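Local coordinates for SusD superfamily protein (Bacteroides fragilis, PDB 3L22) that probably binds sugars at the bacterial cell surface as an outer-membrane member of the SusD family, and carries zinc ions in the crystal, at residues D50-D55 and N132-T137; F67-M72 and Y424-P429. One frame throughout, in Å; residues are numbered along the deposited sequence.

Interaction 1 of 2, residues D50-D55 and N132-T137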
ATOM      1  N   ASP A  50       7.680   1.472   3.688  1.00 15.29           N
ATOM      2  CA  ASP A  50       8.504   0.791   4.675  1.00 14.46           C
ATOM      3  C   ASP A  50       9.578   1.684   5.221  1.00 13.96           C
ATOM      4  O   ASP A  50       9.848   1.639   6.420  1.00 13.85           O
ATOM      5  CB  ASP A  50       9.081  -0.488   4.119  1.00 14.54           C
ATOM      6  CG  ASP A  50       7.981  -1.538   3.906  1.00 16.03           C
ATOM      7  OD1 ASP A  50       7.408  -2.005   4.941  1.00 18.85           O
ATOM      8  OD2 ASP A  50       7.628  -1.800   2.733  1.00 16.67           O
ATOM      9  N   ASN A  51      10.201   2.488   4.363  1.00 13.77           N
ATOM     10  CA  ASN A  51      11.193   3.454   4.823  1.00 13.15           C
ATOM     11  C   ASN A  51      10.628   4.502   5.790  1.00 13.47           C
ATOM     12  O   ASN A  51      11.314   4.930   6.726  1.00 13.96           O
ATOM     13  CB  ASN A  51      11.855   4.151   3.632  1.00 13.64           C
ATOM     14  CG  ASN A  51      13.049   3.353   3.081  1.00 14.25           C
ATOM     15  OD1 ASN A  51      14.183   3.586   3.486  1.00 15.47           O
ATOM     16  ND2 ASN A  51      12.782   2.387   2.193  1.00 13.17           N
ATOM     17  N   ARG A  52       9.386   4.915   5.586  1.00 13.61           N
ATOM     18  CA  ARG A  52       8.742   5.835   6.515  1.00 14.49           C
ATOM     19  C   ARG A  52       8.502   5.214   7.864  1.00 15.60           C
ATOM     20  O   ARG A  52       8.553   5.920   8.870  1.00 17.61           O
ATOM     21  CB  ARG A  52       7.472   6.451   5.912  1.00 14.82           C
ATOM     22  CG  ARG A  52       7.822   7.448   4.828  1.00 14.25           C
ATOM     23  CD  ARG A  52       6.633   8.119   4.110  1.00 16.39           C
ATOM     24  NE  ARG A  52       5.607   8.733   4.954  1.00 14.74           N
ATOM     25  CZ  ARG A  52       5.677   9.916   5.565  1.00 16.49           C
ATOM     26  NH1 ARG A  52       6.761  10.692   5.490  1.00 18.10           N
ATOM     27  NH2 ARG A  52       4.623  10.337   6.272  1.00 16.78           N
ATOM     28  N   GLY A  53       8.335   3.906   7.904  1.00 15.60           N
ATOM     29  CA  GLY A  53       8.152   3.177   9.126  1.00 15.32           C
ATOM     30  C   GLY A  53       9.373   2.961  10.004  1.00 15.00           C
ATOM     31  O   GLY A  53      10.437   3.540   9.780  1.00 15.68           O
ATOM     32  N   ASP A  54       9.194   2.081  10.981  1.00 13.41           N
ATOM     33  CA  ASP A  54      10.091   1.908  12.092  1.00 14.13           C
ATOM     34  C   ASP A  54      10.488   0.432  12.316  1.00 13.77           C
ATOM     35  O   ASP A  54      11.074   0.078  13.352  1.00 14.63           O
ATOM     36  CB  ASP A  54       9.404   2.471  13.348  1.00 13.90           C
ATOM     37  CG  ASP A  54       8.058   1.778  13.646  1.00 14.43           C
ATOM     38  OD1 ASP A  54       7.666   0.846  12.905  1.00 13.02           O
ATOM     39  OD2 ASP A  54       7.366   2.185  14.603  1.00 13.32           O
ATOM     40  N   ASP A  55      10.217  -0.405  11.324  1.00 13.77           N
ATOM     41  CA  ASP A  55      10.485  -1.841  11.423  1.00 13.11           C
ATOM     42  C   ASP A  55      11.668  -2.316  10.591  1.00 12.79           C
ATOM     43  O   ASP A  55      12.197  -3.398  10.842  1.00 12.47           O
ATOM     44  CB  ASP A  55       9.219  -2.585  11.077  1.00 12.26           C
ATOM     45  CG  ASP A  55       8.150  -2.409  12.151  1.00 14.37           C
ATOM     46  OD1 ASP A  55       8.517  -2.324  13.370  1.00 10.01           O
ATOM     47  OD2 ASP A  55       6.954  -2.368  11.797  1.00 12.95           O
ATOM     48  N   ASN A 132      -2.530  10.433  -0.800  1.00 13.01           N
ATOM     49  CA  ASN A 132      -3.197  10.937   0.394  1.00 13.46           C
ATOM     50  C   ASN A 132      -2.486  10.490   1.672  1.00 13.14           C
ATOM     51  O   ASN A 132      -2.833  10.956   2.749  1.00 12.58           O
ATOM     52  CB  ASN A 132      -4.665  10.466   0.461  1.00 13.25           C
ATOM     53  CG  ASN A 132      -5.631  11.554   0.909  1.00 13.57           C
ATOM     54  OD1 ASN A 132      -5.374  12.738   0.721  1.00 14.33           O
ATOM     55  ND2 ASN A 132      -6.775  11.141   1.499  1.00 11.71           N
ATOM     56  N   ASN A 133      -1.559   9.541   1.552  1.00 13.04           N
ATOM     57  CA  ASN A 133      -0.754   9.067   2.677  1.00 12.98           C
ATOM     58  C   ASN A 133       0.697   9.547   2.640  1.00 13.34           C
ATOM     59  O   ASN A 133       1.547   9.004   3.379  1.00 14.25           O
ATOM     60  CB  ASN A 133      -0.828   7.540   2.734  1.00 13.31           C
ATOM     61  CG  ASN A 133      -2.132   7.047   3.318  1.00 13.89           C
ATOM     62  OD1 ASN A 133      -2.302   7.078   4.544  1.00 16.49           O
ATOM     63  ND2 ASN A 133      -3.071   6.616   2.457  1.00 14.86           N
ATOM     64  N   LEU A 134       0.960  10.608   1.865  1.00 13.25           N
ATOM     65  CA  LEU A 134       2.271  11.280   1.816  1.00 13.24           C
ATOM     66  C   LEU A 134       2.198  12.800   2.040  1.00 13.72           C
ATOM     67  O   LEU A 134       2.949  13.335   2.854  1.00 14.54           O
ATOM     68  CB  LEU A 134       2.988  10.986   0.502  1.00 12.44           C
ATOM     69  CG  LEU A 134       3.437   9.526   0.336  1.00 14.00           C
ATOM     70  CD1 LEU A 134       3.798   9.227  -1.132  1.00  9.89           C
ATOM     71  CD2 LEU A 134       4.593   9.212   1.319  1.00 14.08           C
ATOM     72  N   TYR A 135       1.283  13.477   1.356  1.00 13.15           N
ATOM     73  CA  TYR A 135       1.262  14.935   1.298  1.00 14.17           C
ATOM     74  C   TYR A 135       0.458  15.655   2.409  1.00 14.22           C
ATOM     75  O   TYR A 135       0.933  16.624   2.931  1.00 14.55           O
ATOM     76  CB  TYR A 135       0.869  15.373  -0.121  1.00 14.16           C
ATOM     77  CG  TYR A 135       1.905  14.878  -1.121  1.00 15.15           C
ATOM     78  CD1 TYR A 135       3.129  15.557  -1.288  1.00 15.30           C
ATOM     79  CD2 TYR A 135       1.705  13.711  -1.850  1.00 14.27           C
ATOM     80  CE1 TYR A 135       4.116  15.086  -2.177  1.00 14.76           C
ATOM     81  CE2 TYR A 135       2.703  13.228  -2.725  1.00 14.09           C
ATOM     82  CZ  TYR A 135       3.886  13.915  -2.893  1.00 14.26           C
ATOM     83  OH  TYR A 135       4.825  13.438  -3.781  1.00 14.61           O
ATOM     84  N   PRO A 136      -0.722  15.146   2.808  1.00 14.38           N
ATOM     85  CA  PRO A 136      -1.435  15.900   3.816  1.00 14.10           C
ATOM     86  C   PRO A 136      -1.208  15.376   5.223  1.00 14.00           C
ATOM     87  O   PRO A 136      -0.921  14.189   5.411  1.00 13.33           O
ATOM     88  CB  PRO A 136      -2.894  15.644   3.461  1.00 13.76           C
ATOM     89  CG  PRO A 136      -2.883  14.244   2.974  1.00 13.57           C
ATOM     90  CD  PRO A 136      -1.588  14.111   2.215  1.00 14.43           C
ATOM     91  N   THR A 137      -1.414  16.256   6.194  1.00 13.23           N
ATOM     92  CA  THR A 137      -1.655  15.821   7.549  1.00 13.60           C
ATOM     93  C   THR A 137      -2.798  14.804   7.521  1.00 13.88           C
ATOM     94  O   THR A 137      -3.774  15.024   6.793  1.00 14.01           O
ATOM     95  CB  THR A 137      -2.053  17.023   8.410  1.00 13.58           C
ATOM     96  OG1 THR A 137      -0.983  17.949   8.383  1.00 12.59           O
ATOM     97  CG2 THR A 137      -2.361  16.641   9.869  1.00 11.64           C
TER
HETATM   98  O   HOH W   1       3.114   7.448   5.225  1.00 15.71           O
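R52 reaches across from helix 44-52 and brings its CD against one methyl of L134. The closest atoms are R52 CD and L134 CD2, 3.6 Å apart, and the same methyl lies 3.8 Å from R52 NE, so that CD2 touches the arginine just where hydrocarbon gives way to the charged group. The two side chains meet at a slant. Leucine suits this place because its branched end offers a methyl to the arginine's CD methylene, although its CB does not itself point at the helix. R52 starts directly toward the loop 132-137, its second torsion fully extended, and then bends at chi3 (51°), which turns the guanidinium out of the line of the chain. Both backbones stay well apart, with 9.7 Å between R52 CA and L134 CA, a gap for a long side chain.

This is an all-buried junction inside the helix-rich, TPR-related fold of the SusD family: helix 44-52 is tied to the loop that follows helix 113-131. Its polar link is indirect. Water 1 lies in the guanidinium plane at its edge, accepts the N-H of R52 NE at 2.8 Å and donates to the carbonyl N133 O at 2.9 Å, whereas R52 NE and N133 O are themselves 4.4 Å apart. The water thus bridges a separation too long for a direct bond and gives a buried carbonyl a donor. R52 NH2 has a protein partner of its own in the carbonyl of Y424, so two different N-H groups fix the rotation of the guanidinium, while M400 and T69 also pack against the arginine side chain. The amide of N133 turns another way, its ND2 bonding to the carbonyl of Y129.

Interaction 2 of 2, residues F67-M72 and Y424-P429; sequences FNTYNM and YTWPIP
T69 and W426 meet where the hydroxyl oxygen T69 OG1 comes 3.6 Å from W426 CZ2, on the six-membered part of the indole, the two side chains running askew to each other. A water makes the polar connection: it lies in the indole plane at the ring edge, accepts the N-H of W426 NE1 at 3.1 Å and donates to the carbonyl T69 O at 2.9 Å. Tryptophan suits the spot, since it fills space against the helix and still offers one N-H. Further along, the selenomethionine M72, bent at chi2 (-61°) and chi3 (-72°), folds back to bring its CE methyl 4.1 Å from Y424 O.

In the next shell, E80 takes a hydrogen bond with the T69 hydroxyl, and V74 packs on both T69 and W426. M72 also packs on R52 and on I415 and V417 of strand 414-417, and the Y424 hydroxyl is held by the carbonyl of E404. M72 sits where helix 67-70 stops: its positive phi (58°) and the bond from M72 N to T69 O at 3.1 Å belong to a Schellman motif, a characteristic helix C-terminal ending.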
ATOM      1  N   PHE A  67      17.288   7.253   1.344  1.00 15.21           N
ATOM      2  CA  PHE A  67      17.780   7.635   2.650  1.00 15.86           C
ATOM      3  C   PHE A  67      17.030   8.806   3.257  1.00 15.44           C
ATOM      4  O   PHE A  67      16.760   8.794   4.451  1.00 15.24           O
ATOM      5  CB  PHE A  67      19.269   7.972   2.566  1.00 16.51           C
ATOM      6  CG  PHE A  67      19.973   7.992   3.869  1.00 17.95           C
ATOM      7  CD1 PHE A  67      20.003   6.862   4.681  1.00 21.18           C
ATOM      8  CD2 PHE A  67      20.690   9.123   4.258  1.00 21.34           C
ATOM      9  CE1 PHE A  67      20.721   6.867   5.895  1.00 22.67           C
ATOM     10  CE2 PHE A  67      21.413   9.141   5.460  1.00 22.99           C
ATOM     11  CZ  PHE A  67      21.420   8.010   6.284  1.00 23.63           C
ATOM     12  N   ASN A  68      16.703   9.809   2.448  1.00 14.85           N
ATOM     13  CA  ASN A  68      15.930  10.949   2.946  1.00 15.17           C
ATOM     14  C   ASN A  68      14.492  10.589   3.349  1.00 14.31           C
ATOM     15  O   ASN A  68      13.931  11.223   4.248  1.00 15.03           O
ATOM     16  CB  ASN A  68      15.896  12.114   1.949  1.00 14.85           C
ATOM     17  CG  ASN A  68      16.973  13.156   2.212  1.00 17.97           C
ATOM     18  OD1 ASN A  68      17.638  13.155   3.252  1.00 20.97           O
ATOM     19  ND2 ASN A  68      17.139  14.071   1.260  1.00 18.09           N
ATOM     20  N   THR A  69      13.907   9.581   2.713  1.00 14.20           N
ATOM     21  CA  THR A  69      12.599   9.111   3.142  1.00 13.58           C
ATOM     22  C   THR A  69      12.695   8.491   4.514  1.00 13.73           C
ATOM     23  O   THR A  69      11.890   8.815   5.395  1.00 13.62           O
ATOM     24  CB  THR A  69      11.987   8.113   2.161  1.00 14.46           C
ATOM     25  OG1 THR A  69      11.778   8.780   0.925  1.00 13.36           O
ATOM     26  CG2 THR A  69      10.640   7.563   2.719  1.00 10.81           C
ATOM     27  N   TYR A  70      13.685   7.619   4.716  1.00 13.33           N
ATOM     28  CA  TYR A  70      13.857   6.941   6.003  1.00 13.11           C
ATOM     29  C   TYR A  70      14.081   7.938   7.144  1.00 13.87           C
ATOM     30  O   TYR A  70      13.507   7.812   8.224  1.00 13.35           O
ATOM     31  CB  TYR A  70      15.020   5.939   5.989  1.00 12.88           C
ATOM     32  CG  TYR A  70      15.191   5.320   7.388  1.00 13.34           C
ATOM     33  CD1 TYR A  70      14.287   4.353   7.859  1.00 13.96           C
ATOM     34  CD2 TYR A  70      16.220   5.725   8.243  1.00 14.27           C
ATOM     35  CE1 TYR A  70      14.391   3.830   9.155  1.00 13.08           C
ATOM     36  CE2 TYR A  70      16.344   5.195   9.539  1.00 14.24           C
ATOM     37  CZ  TYR A  70      15.425   4.256   9.990  1.00 14.51           C
ATOM     38  OH  TYR A  70      15.540   3.740  11.258  1.00 13.85           O
ATOM     39  N   ASN A  71      14.925   8.924   6.865  1.00 14.67           N
ATOM     40  CA  ASN A  71      15.272   9.967   7.825  1.00 14.97           C
ATOM     41  C   ASN A  71      14.230  11.065   7.967  1.00 14.77           C
ATOM     42  O   ASN A  71      14.445  12.027   8.705  1.00 15.28           O
ATOM     43  CB  ASN A  71      16.613  10.574   7.432  1.00 15.43           C
ATOM     44  CG  ASN A  71      17.775   9.677   7.744  1.00 17.52           C
ATOM     45  OD1 ASN A  71      17.712   8.816   8.630  1.00 19.62           O
ATOM     46  ND2 ASN A  71      18.889   9.914   7.048  1.00 23.96           N
HETATM   47  N   MSE A  72      13.098  10.929   7.292  1.00 15.02           N
HETATM   48  CA  MSE A  72      11.995  11.893   7.436  1.00 15.51           C
HETATM   49  C   MSE A  72      12.500  13.289   7.069  1.00 15.75           C
HETATM   50  O   MSE A  72      12.270  14.263   7.779  1.00 15.29           O
HETATM   51  CB  MSE A  72      11.383  11.871   8.845  1.00 15.63           C
HETATM   52  CG  MSE A  72      10.999  10.513   9.328  1.00 16.13           C
HETATM   53 SE   MSE A  72       9.649   9.619   8.241  0.75 18.06          SE
HETATM   54  CE  MSE A  72       8.103  10.693   8.727  1.00 14.04           C
ATOM     55  N   TYR A 424       6.618  15.635   9.012  1.00 15.31           N
ATOM     56  CA  TYR A 424       5.665  14.541   9.122  1.00 15.05           C
ATOM     57  C   TYR A 424       5.149  14.130   7.734  1.00 15.33           C
ATOM     58  O   TYR A 424       4.872  12.937   7.484  1.00 15.55           O
ATOM     59  CB  TYR A 424       4.480  14.941   9.993  1.00 15.50           C
ATOM     60  CG  TYR A 424       3.637  13.785  10.527  1.00 14.36           C
ATOM     61  CD1 TYR A 424       4.128  12.948  11.507  1.00 15.12           C
ATOM     62  CD2 TYR A 424       2.337  13.584  10.115  1.00 15.46           C
ATOM     63  CE1 TYR A 424       3.373  11.947  12.037  1.00 15.39           C
ATOM     64  CE2 TYR A 424       1.553  12.550  10.669  1.00 15.75           C
ATOM     65  CZ  TYR A 424       2.093  11.726  11.606  1.00 13.59           C
ATOM     66  OH  TYR A 424       1.348  10.722  12.171  1.00 12.89           O
ATOM     67  N   THR A 425       5.000  15.124   6.861  1.00 14.93           N
ATOM     68  CA  THR A 425       4.500  14.924   5.525  1.00 15.18           C
ATOM     69  C   THR A 425       5.582  15.309   4.511  1.00 15.55           C
ATOM     70  O   THR A 425       6.581  15.935   4.849  1.00 15.83           O
ATOM     71  CB  THR A 425       3.280  15.795   5.273  1.00 14.63           C
ATOM     72  OG1 THR A 425       3.677  17.169   5.354  1.00 14.68           O
ATOM     73  CG2 THR A 425       2.143  15.486   6.279  1.00 13.54           C
ATOM     74  N   TRP A 426       5.357  14.895   3.271  1.00 14.53           N
ATOM     75  CA  TRP A 426       6.152  15.315   2.152  1.00 14.31           C
ATOM     76  C   TRP A 426       5.591  16.657   1.650  1.00 14.34           C
ATOM     77  O   TRP A 426       4.376  16.852   1.654  1.00 13.87           O
ATOM     78  CB  TRP A 426       6.032  14.272   1.043  1.00 14.45           C
ATOM     79  CG  TRP A 426       6.887  13.059   1.197  1.00 11.45           C
ATOM     80  CD1 TRP A 426       7.597  12.660   2.303  1.00 13.76           C
ATOM     81  CD2 TRP A 426       7.153  12.100   0.185  1.00 10.13           C
ATOM     82  NE1 TRP A 426       8.286  11.501   2.025  1.00 12.33           N
ATOM     83  CE2 TRP A 426       8.040  11.148   0.725  1.00 11.97           C
ATOM     84  CE3 TRP A 426       6.758  11.970  -1.149  1.00 12.64           C
ATOM     85  CZ2 TRP A 426       8.501  10.051  -0.012  1.00 12.73           C
ATOM     86  CZ3 TRP A 426       7.235  10.857  -1.893  1.00 12.68           C
ATOM     87  CH2 TRP A 426       8.087   9.938  -1.323  1.00 12.75           C
ATOM     88  N   PRO A 427       6.454  17.574   1.232  1.00 14.04           N
ATOM     89  CA  PRO A 427       5.945  18.809   0.662  1.00 14.61           C
ATOM     90  C   PRO A 427       5.599  18.601  -0.815  1.00 14.45           C
ATOM     91  O   PRO A 427       6.149  17.706  -1.466  1.00 14.72           O
ATOM     92  CB  PRO A 427       7.131  19.761   0.808  1.00 15.21           C
ATOM     93  CG  PRO A 427       8.344  18.833   0.624  1.00 15.58           C
ATOM     94  CD  PRO A 427       7.932  17.554   1.295  1.00 14.70           C
ATOM     95  N   ILE A 428       4.696  19.429  -1.339  1.00 14.77           N
ATOM     96  CA  ILE A 428       4.365  19.411  -2.743  1.00 15.02           C
ATOM     97  C   ILE A 428       5.660  19.647  -3.538  1.00 14.84           C
ATOM     98  O   ILE A 428       6.365  20.595  -3.249  1.00 13.47           O
ATOM     99  CB  ILE A 428       3.322  20.489  -3.127  1.00 15.88           C
ATOM    100  CG1 ILE A 428       1.992  20.285  -2.368  1.00 16.01           C
ATOM    101  CG2 ILE A 428       3.116  20.471  -4.655  1.00 15.24           C
ATOM    102  CD1 ILE A 428       1.337  18.906  -2.531  1.00 12.04           C
ATOM    103  N   PRO A 429       5.989  18.757  -4.515  1.00 14.20           N
ATOM    104  CA  PRO A 429       7.321  18.838  -5.131  1.00 14.75           C
ATOM    105  C   PRO A 429       7.493  19.967  -6.106  1.00 13.88           C
ATOM    106  O   PRO A 429       6.522  20.442  -6.678  1.00 13.88           O
ATOM    107  CB  PRO A 429       7.459  17.502  -5.888  1.00 14.93           C
ATOM    108  CG  PRO A 429       6.042  17.120  -6.161  1.00 15.42           C
ATOM    109  CD  PRO A 429       5.306  17.520  -4.904  1.00 14.92           C
TER
HETATM  110  O   HOH W   2       9.716  10.521   4.543  1.00 12.16           O

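The centres of interactions 1 and 2 lie 8 Å apart, and direct bonds join them. R52 of interaction 1 uses its NH2 to reach Y424 O of interaction 2 at 2.9 Å, and L134 O accepts the backbone N of W426 at the same distance, so loop 132-137 and segment 424-429 are tied by their main chains. In addition, N51 O packs 3.2 Å from Y70 CD1. The segments alternate along the chain, drawing early and late sequence together. The Y424 side chain is about 8 Å from a bound zinc ion and about 6 Å from that of H405, a zinc-binding residue of this protein whose zinc is not bound to this chain in the model.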